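Local coordinates for alpha-11 giardin (Giardia intestinalis, PDB 2II2), which binds calcium and, as an annexin, probably acidic phospholipids, and may take part in parasite attachment and cytoskeletal reorganisation, at residues V156-I168 with A187-V199. Sequence-based numbering, arbitrary orientation.
Sequences VASDAEVLKHNLI and ADEYKEINHRFEV
F197 pushes its ring across to helix 156-168 and sits as a knob among A160, L163, L167 and I168. Its chi1 of -180° sets CG anti to the backbone N, which lays the ring along helix 156-168. The ring edge then meets the backbone: CE1 lies 3.5 Å from the N of K164, near the ring plane, and the O of A160 is also at the edge. L163 approaches obliquely instead, its CB 3.7 Å from F197 CD1. I168 adds its CD1 at the far end of the ring, 4.0 Å from F197 CZ.

One turn earlier, I193 fills the hole formed by V156, D159, A160 and L163, and its two branches part there. CG2 meets L163 CD1 at 3.9 Å, whereas CD1 reaches past CG1 to the side chain of D159, 3.6 Å from OD2. V156 interlocks in return among E189, E192, I193 and R196; its CG2 comes 3.4 Å from E192 OE1. The small A160 permits close approach, its CA 5.0 Å from that of F197; the short helix axes pass 8.4 Å apart at a crossing angle of -56°. R196 lies beside A157, but the fit of its chain there is doubtful as modelled.

No direct hydrogen bond links the two helices. Instead one water donates to both D159 OD2 and E189 OE1, bridging two carboxylates that would otherwise probably repel each other. R153 serves both acids, through a salt bridge to D159 and its backbone N to E189.

The pair belongs to the all-helical annexin fold, away from the known calcium site. Helix 175-184 covers D159 and Y190, helix 205-212 packs on L167 and F197, and helix 216-230 meets Y190 and N194.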
loop_
_atom_site.group_PDB
_atom_site.type_symbol
_atom_site.label_atom_id
_atom_site.label_comp_id
_atom_site.label_asym_id
_atom_site.label_seq_id
_atom_site.Cartn_x
_atom_site.Cartn_y
_atom_site.Cartn_z
ATOM N N VAL A 156 8.907 -11.248 -25.535
ATOM C CA VAL A 156 9.589 -11.186 -24.244
ATOM C C VAL A 156 10.977 -10.580 -24.436
ATOM O O VAL A 156 11.370 -9.667 -23.688
ATOM C CB VAL A 156 9.666 -12.560 -23.531
ATOM C CG1 VAL A 156 10.714 -12.559 -22.432
ATOM C CG2 VAL A 156 8.285 -12.991 -23.010
ATOM N N ALA A 157 11.705 -11.034 -25.465
ATOM C CA ALA A 157 13.079 -10.524 -25.685
ATOM C C ALA A 157 13.086 -9.035 -25.978
ATOM O O ALA A 157 13.887 -8.253 -25.407
ATOM C CB ALA A 157 13.788 -11.290 -26.792
ATOM N N SER A 158 12.207 -8.636 -26.893
ATOM C CA SER A 158 12.172 -7.230 -27.256
ATOM C C SER A 158 11.674 -6.354 -26.101
ATOM O O SER A 158 12.143 -5.224 -25.944
ATOM C CB SER A 158 11.400 -6.967 -28.543
ATOM O OG SER A 158 10.066 -7.399 -28.488
ATOM N N ASP A 159 10.769 -6.867 -25.270
ATOM C CA ASP A 159 10.292 -6.109 -24.127
ATOM C C ASP A 159 11.407 -5.891 -23.105
ATOM O O ASP A 159 11.527 -4.812 -22.520
ATOM C CB ASP A 159 9.132 -6.848 -23.478
ATOM C CG ASP A 159 7.842 -6.792 -24.281
ATOM O OD1 ASP A 159 7.767 -6.055 -25.287
ATOM O OD2 ASP A 159 6.907 -7.527 -23.882
ATOM N N ALA A 160 12.227 -6.908 -22.881
ATOM C CA ALA A 160 13.392 -6.732 -22.032
ATOM C C ALA A 160 14.352 -5.653 -22.574
ATOM O O ALA A 160 14.896 -4.868 -21.809
ATOM C CB ALA A 160 14.111 -8.044 -21.838
ATOM N N GLU A 161 14.519 -5.622 -23.902
ATOM C CA GLU A 161 15.330 -4.606 -24.534
ATOM C C GLU A 161 14.712 -3.205 -24.379
ATOM O O GLU A 161 15.436 -2.249 -24.180
ATOM C CB GLU A 161 15.573 -4.945 -26.009
ATOM C CG GLU A 161 16.596 -6.043 -26.239
ATOM C CD GLU A 161 18.050 -5.624 -26.028
ATOM O OE1 GLU A 161 18.342 -4.459 -25.665
ATOM O OE2 GLU A 161 18.911 -6.508 -26.230
ATOM N N VAL A 162 13.383 -3.088 -24.427
ATOM C CA VAL A 162 12.709 -1.807 -24.226
ATOM C C VAL A 162 13.042 -1.308 -22.810
ATOM O O VAL A 162 13.358 -0.114 -22.607
ATOM C CB VAL A 162 11.168 -1.923 -24.419
ATOM C CG1 VAL A 162 10.446 -0.647 -23.931
ATOM C CG2 VAL A 162 10.835 -2.209 -25.869
ATOM N N LEU A 163 12.979 -2.196 -21.819
ATOM C CA LEU A 163 13.356 -1.793 -20.475
ATOM C C LEU A 163 14.826 -1.402 -20.363
ATOM O O LEU A 163 15.152 -0.406 -19.725
ATOM C CB LEU A 163 13.036 -2.876 -19.442
ATOM C CG LEU A 163 11.547 -3.134 -19.231
ATOM C CD1 LEU A 163 11.344 -4.249 -18.224
ATOM C CD2 LEU A 163 10.815 -1.858 -18.756
ATOM N N LYS A 164 15.738 -2.171 -20.962
ATOM C CA LYS A 164 17.147 -1.801 -20.901
ATOM C C LYS A 164 17.350 -0.452 -21.570
ATOM O O LYS A 164 18.042 0.425 -21.043
ATOM C CB LYS A 164 18.018 -2.865 -21.592
ATOM C CG LYS A 164 19.504 -2.479 -21.765
ATOM C CD LYS A 164 20.273 -3.631 -22.402
ATOM C CE LYS A 164 21.750 -3.319 -22.531
ATOM N NZ LYS A 164 21.981 -2.344 -23.609
ATOM N N HIS A 165 16.754 -0.271 -22.739
ATOM C CA HIS A 165 16.968 0.964 -23.470
ATOM C C HIS A 165 16.508 2.184 -22.678
ATOM O O HIS A 165 17.224 3.176 -22.553
ATOM C CB HIS A 165 16.250 0.931 -24.797
ATOM C CG HIS A 165 16.482 2.153 -25.604
ATOM N ND1 HIS A 165 17.694 2.418 -26.200
ATOM C CD2 HIS A 165 15.689 3.217 -25.855
ATOM C CE1 HIS A 165 17.628 3.588 -26.813
ATOM N NE2 HIS A 165 16.422 4.092 -26.623
ATOM N N ASN A 166 15.293 2.095 -22.150
ATOM C CA ASN A 166 14.731 3.234 -21.447
ATOM C C ASN A 166 15.317 3.448 -20.075
ATOM O O ASN A 166 15.589 4.592 -19.702
ATOM C CB ASN A 166 13.222 3.088 -21.340
ATOM C CG ASN A 166 12.515 3.423 -22.637
ATOM O OD1 ASN A 166 12.415 4.600 -23.001
ATOM N ND2 ASN A 166 12.044 2.406 -23.357
ATOM N N LEU A 167 15.578 2.370 -19.345
ATOM C CA LEU A 167 16.074 2.528 -17.971
ATOM C C LEU A 167 17.557 2.798 -17.876
ATOM O O LEU A 167 17.992 3.455 -16.940
ATOM C CB LEU A 167 15.721 1.317 -17.087
ATOM C CG LEU A 167 14.229 1.062 -16.902
ATOM C CD1 LEU A 167 13.999 -0.243 -16.164
ATOM C CD2 LEU A 167 13.538 2.192 -16.162
ATOM N N ILE A 168 18.327 2.266 -18.822
ATOM C CA ILE A 168 19.773 2.354 -18.718
ATOM C C ILE A 168 20.401 3.211 -19.810
ATOM O O ILE A 168 21.216 4.075 -19.498
ATOM C CB ILE A 168 20.437 0.960 -18.683
ATOM C CG1 ILE A 168 19.870 0.131 -17.523
ATOM C CG2 ILE A 168 21.965 1.121 -18.530
ATOM C CD1 ILE A 168 20.409 -1.263 -17.408
ATOM N N ALA A 187 1.531 -11.862 -15.747
ATOM C CA ALA A 187 2.523 -12.378 -14.801
ATOM C C ALA A 187 3.452 -13.378 -15.480
ATOM O O ALA A 187 4.656 -13.378 -15.233
ATOM C CB ALA A 187 1.862 -13.017 -13.582
ATOM N N ASP A 188 2.903 -14.239 -16.328
ATOM C CA ASP A 188 3.735 -15.252 -16.971
ATOM C C ASP A 188 4.788 -14.610 -17.861
ATOM O O ASP A 188 5.970 -14.962 -17.793
ATOM C CB ASP A 188 2.882 -16.238 -17.780
ATOM C CG ASP A 188 2.130 -17.246 -16.918
ATOM O OD1 ASP A 188 2.285 -17.276 -15.685
ATOM O OD2 ASP A 188 1.368 -18.031 -17.509
ATOM N N GLU A 189 4.366 -13.695 -18.736
ATOM C CA GLU A 189 5.338 -13.048 -19.599
ATOM C C GLU A 189 6.304 -12.169 -18.813
ATOM O O GLU A 189 7.489 -12.122 -19.130
ATOM C CB GLU A 189 4.657 -12.208 -20.663
ATOM C CG GLU A 189 4.069 -13.072 -21.759
ATOM C CD GLU A 189 3.697 -12.322 -23.048
ATOM O OE1 GLU A 189 3.631 -11.061 -23.020
ATOM O OE2 GLU A 189 3.414 -13.025 -24.069
ATOM N N TYR A 190 5.809 -11.466 -17.787
ATOM C CA TYR A 190 6.696 -10.592 -17.056
ATOM C C TYR A 190 7.817 -11.330 -16.306
ATOM O O TYR A 190 8.933 -10.825 -16.213
ATOM C CB TYR A 190 5.933 -9.695 -16.053
ATOM C CG TYR A 190 6.768 -8.517 -15.646
ATOM C CD1 TYR A 190 6.939 -7.448 -16.519
ATOM C CD2 TYR A 190 7.430 -8.486 -14.427
ATOM C CE1 TYR A 190 7.729 -6.345 -16.177
ATOM C CE2 TYR A 190 8.216 -7.392 -14.051
ATOM C CZ TYR A 190 8.379 -6.313 -14.947
ATOM O OH TYR A 190 9.152 -5.207 -14.615
ATOM N N LYS A 191 7.514 -12.513 -15.773
ATOM C CA LYS A 191 8.561 -13.297 -15.125
ATOM C C LYS A 191 9.704 -13.535 -16.131
ATOM O O LYS A 191 10.899 -13.447 -15.781
ATOM C CB LYS A 191 7.991 -14.638 -14.668
ATOM C CG LYS A 191 8.940 -15.458 -13.814
ATOM C CD LYS A 191 8.335 -16.757 -13.326
ATOM C CE LYS A 191 9.309 -17.443 -12.371
ATOM N NZ LYS A 191 8.699 -18.690 -11.835
ATOM N N GLU A 192 9.331 -13.838 -17.383
ATOM C CA GLU A 192 10.320 -14.053 -18.426
ATOM C C GLU A 192 11.055 -12.760 -18.842
ATOM O O GLU A 192 12.276 -12.771 -19.064
ATOM C CB GLU A 192 9.650 -14.701 -19.626
ATOM C CG GLU A 192 9.074 -16.062 -19.279
ATOM C CD GLU A 192 7.973 -16.546 -20.220
ATOM O OE1 GLU A 192 7.673 -15.864 -21.229
ATOM O OE2 GLU A 192 7.396 -17.629 -19.933
ATOM N N ILE A 193 10.321 -11.642 -18.935
ATOM C CA ILE A 193 10.910 -10.357 -19.272
ATOM C C ILE A 193 11.937 -9.966 -18.216
ATOM O O ILE A 193 13.049 -9.520 -18.550
ATOM C CB ILE A 193 9.817 -9.277 -19.423
ATOM C CG1 ILE A 193 8.944 -9.574 -20.655
ATOM C CG2 ILE A 193 10.418 -7.875 -19.451
ATOM C CD1 ILE A 193 7.619 -8.787 -20.629
ATOM N N ASN A 194 11.553 -10.153 -16.949
ATOM C CA ASN A 194 12.420 -9.847 -15.844
ATOM C C ASN A 194 13.721 -10.647 -15.894
ATOM O O ASN A 194 14.819 -10.086 -15.743
ATOM C CB ASN A 194 11.665 -10.086 -14.539
ATOM C CG ASN A 194 12.484 -9.777 -13.334
ATOM O OD1 ASN A 194 12.859 -8.613 -13.107
ATOM N ND2 ASN A 194 12.758 -10.793 -12.518
ATOM N N HIS A 195 13.608 -11.947 -16.113
ATOM C CA HIS A 195 14.800 -12.760 -16.201
ATOM C C HIS A 195 15.681 -12.327 -17.357
ATOM O O HIS A 195 16.908 -12.214 -17.208
ATOM C CB HIS A 195 14.403 -14.223 -16.359
ATOM C CG HIS A 195 15.559 -15.130 -16.663
ATOM N ND1 HIS A 195 16.621 -15.279 -15.800
ATOM C CD2 HIS A 195 15.818 -15.928 -17.724
ATOM C CE1 HIS A 195 17.484 -16.138 -16.311
ATOM N NE2 HIS A 195 17.024 -16.544 -17.480
ATOM N N ARG A 196 15.069 -12.067 -18.515
ATOM C CA ARG A 196 15.865 -11.666 -19.688
ATOM C C ARG A 196 16.578 -10.343 -19.413
ATOM O O ARG A 196 17.739 -10.167 -19.831
ATOM C CB ARG A 196 14.963 -11.562 -20.921
ATOM C CG ARG A 196 14.445 -12.902 -21.496
ATOM C CD ARG A 196 13.764 -12.716 -22.837
ATOM N NE ARG A 196 14.651 -12.900 -23.991
ATOM C CZ ARG A 196 14.875 -14.061 -24.605
ATOM N NH1 ARG A 196 14.287 -15.172 -24.179
ATOM N NH2 ARG A 196 15.699 -14.115 -25.646
ATOM N N PHE A 197 15.901 -9.418 -18.719
ATOM C CA PHE A 197 16.534 -8.142 -18.397
ATOM C C PHE A 197 17.771 -8.384 -17.541
ATOM O O PHE A 197 18.806 -7.773 -17.746
ATOM C CB PHE A 197 15.545 -7.248 -17.653
ATOM C CG PHE A 197 16.110 -5.896 -17.278
ATOM C CD1 PHE A 197 15.880 -4.794 -18.087
ATOM C CD2 PHE A 197 16.844 -5.725 -16.120
ATOM C CE1 PHE A 197 16.362 -3.560 -17.758
ATOM C CE2 PHE A 197 17.337 -4.467 -15.747
ATOM C CZ PHE A 197 17.092 -3.382 -16.577
ATOM N N GLU A 198 17.666 -9.262 -16.556
ATOM C CA GLU A 198 18.794 -9.539 -15.651
ATOM C C GLU A 198 19.958 -10.134 -16.440
ATOM O O GLU A 198 21.112 -9.779 -16.218
ATOM C CB GLU A 198 18.359 -10.455 -14.512
ATOM C CG GLU A 198 17.468 -9.722 -13.515
ATOM C CD GLU A 198 17.199 -10.494 -12.249
ATOM O OE1 GLU A 198 17.511 -11.702 -12.190
ATOM O OE2 GLU A 198 16.660 -9.869 -11.313
ATOM N N VAL A 199 19.660 -11.013 -17.392
ATOM C CA VAL A 199 20.695 -11.629 -18.199
ATOM C C VAL A 199 21.348 -10.577 -19.104
ATOM O O VAL A 199 22.570 -10.512 -19.220
ATOM C CB VAL A 199 20.134 -12.802 -19.039
ATOM C CG1 VAL A 199 21.179 -13.328 -20.042
ATOM C CG2 VAL A 199 19.658 -13.939 -18.134
HETATM O O HOH W 1 5.997 -10.110 -24.323
#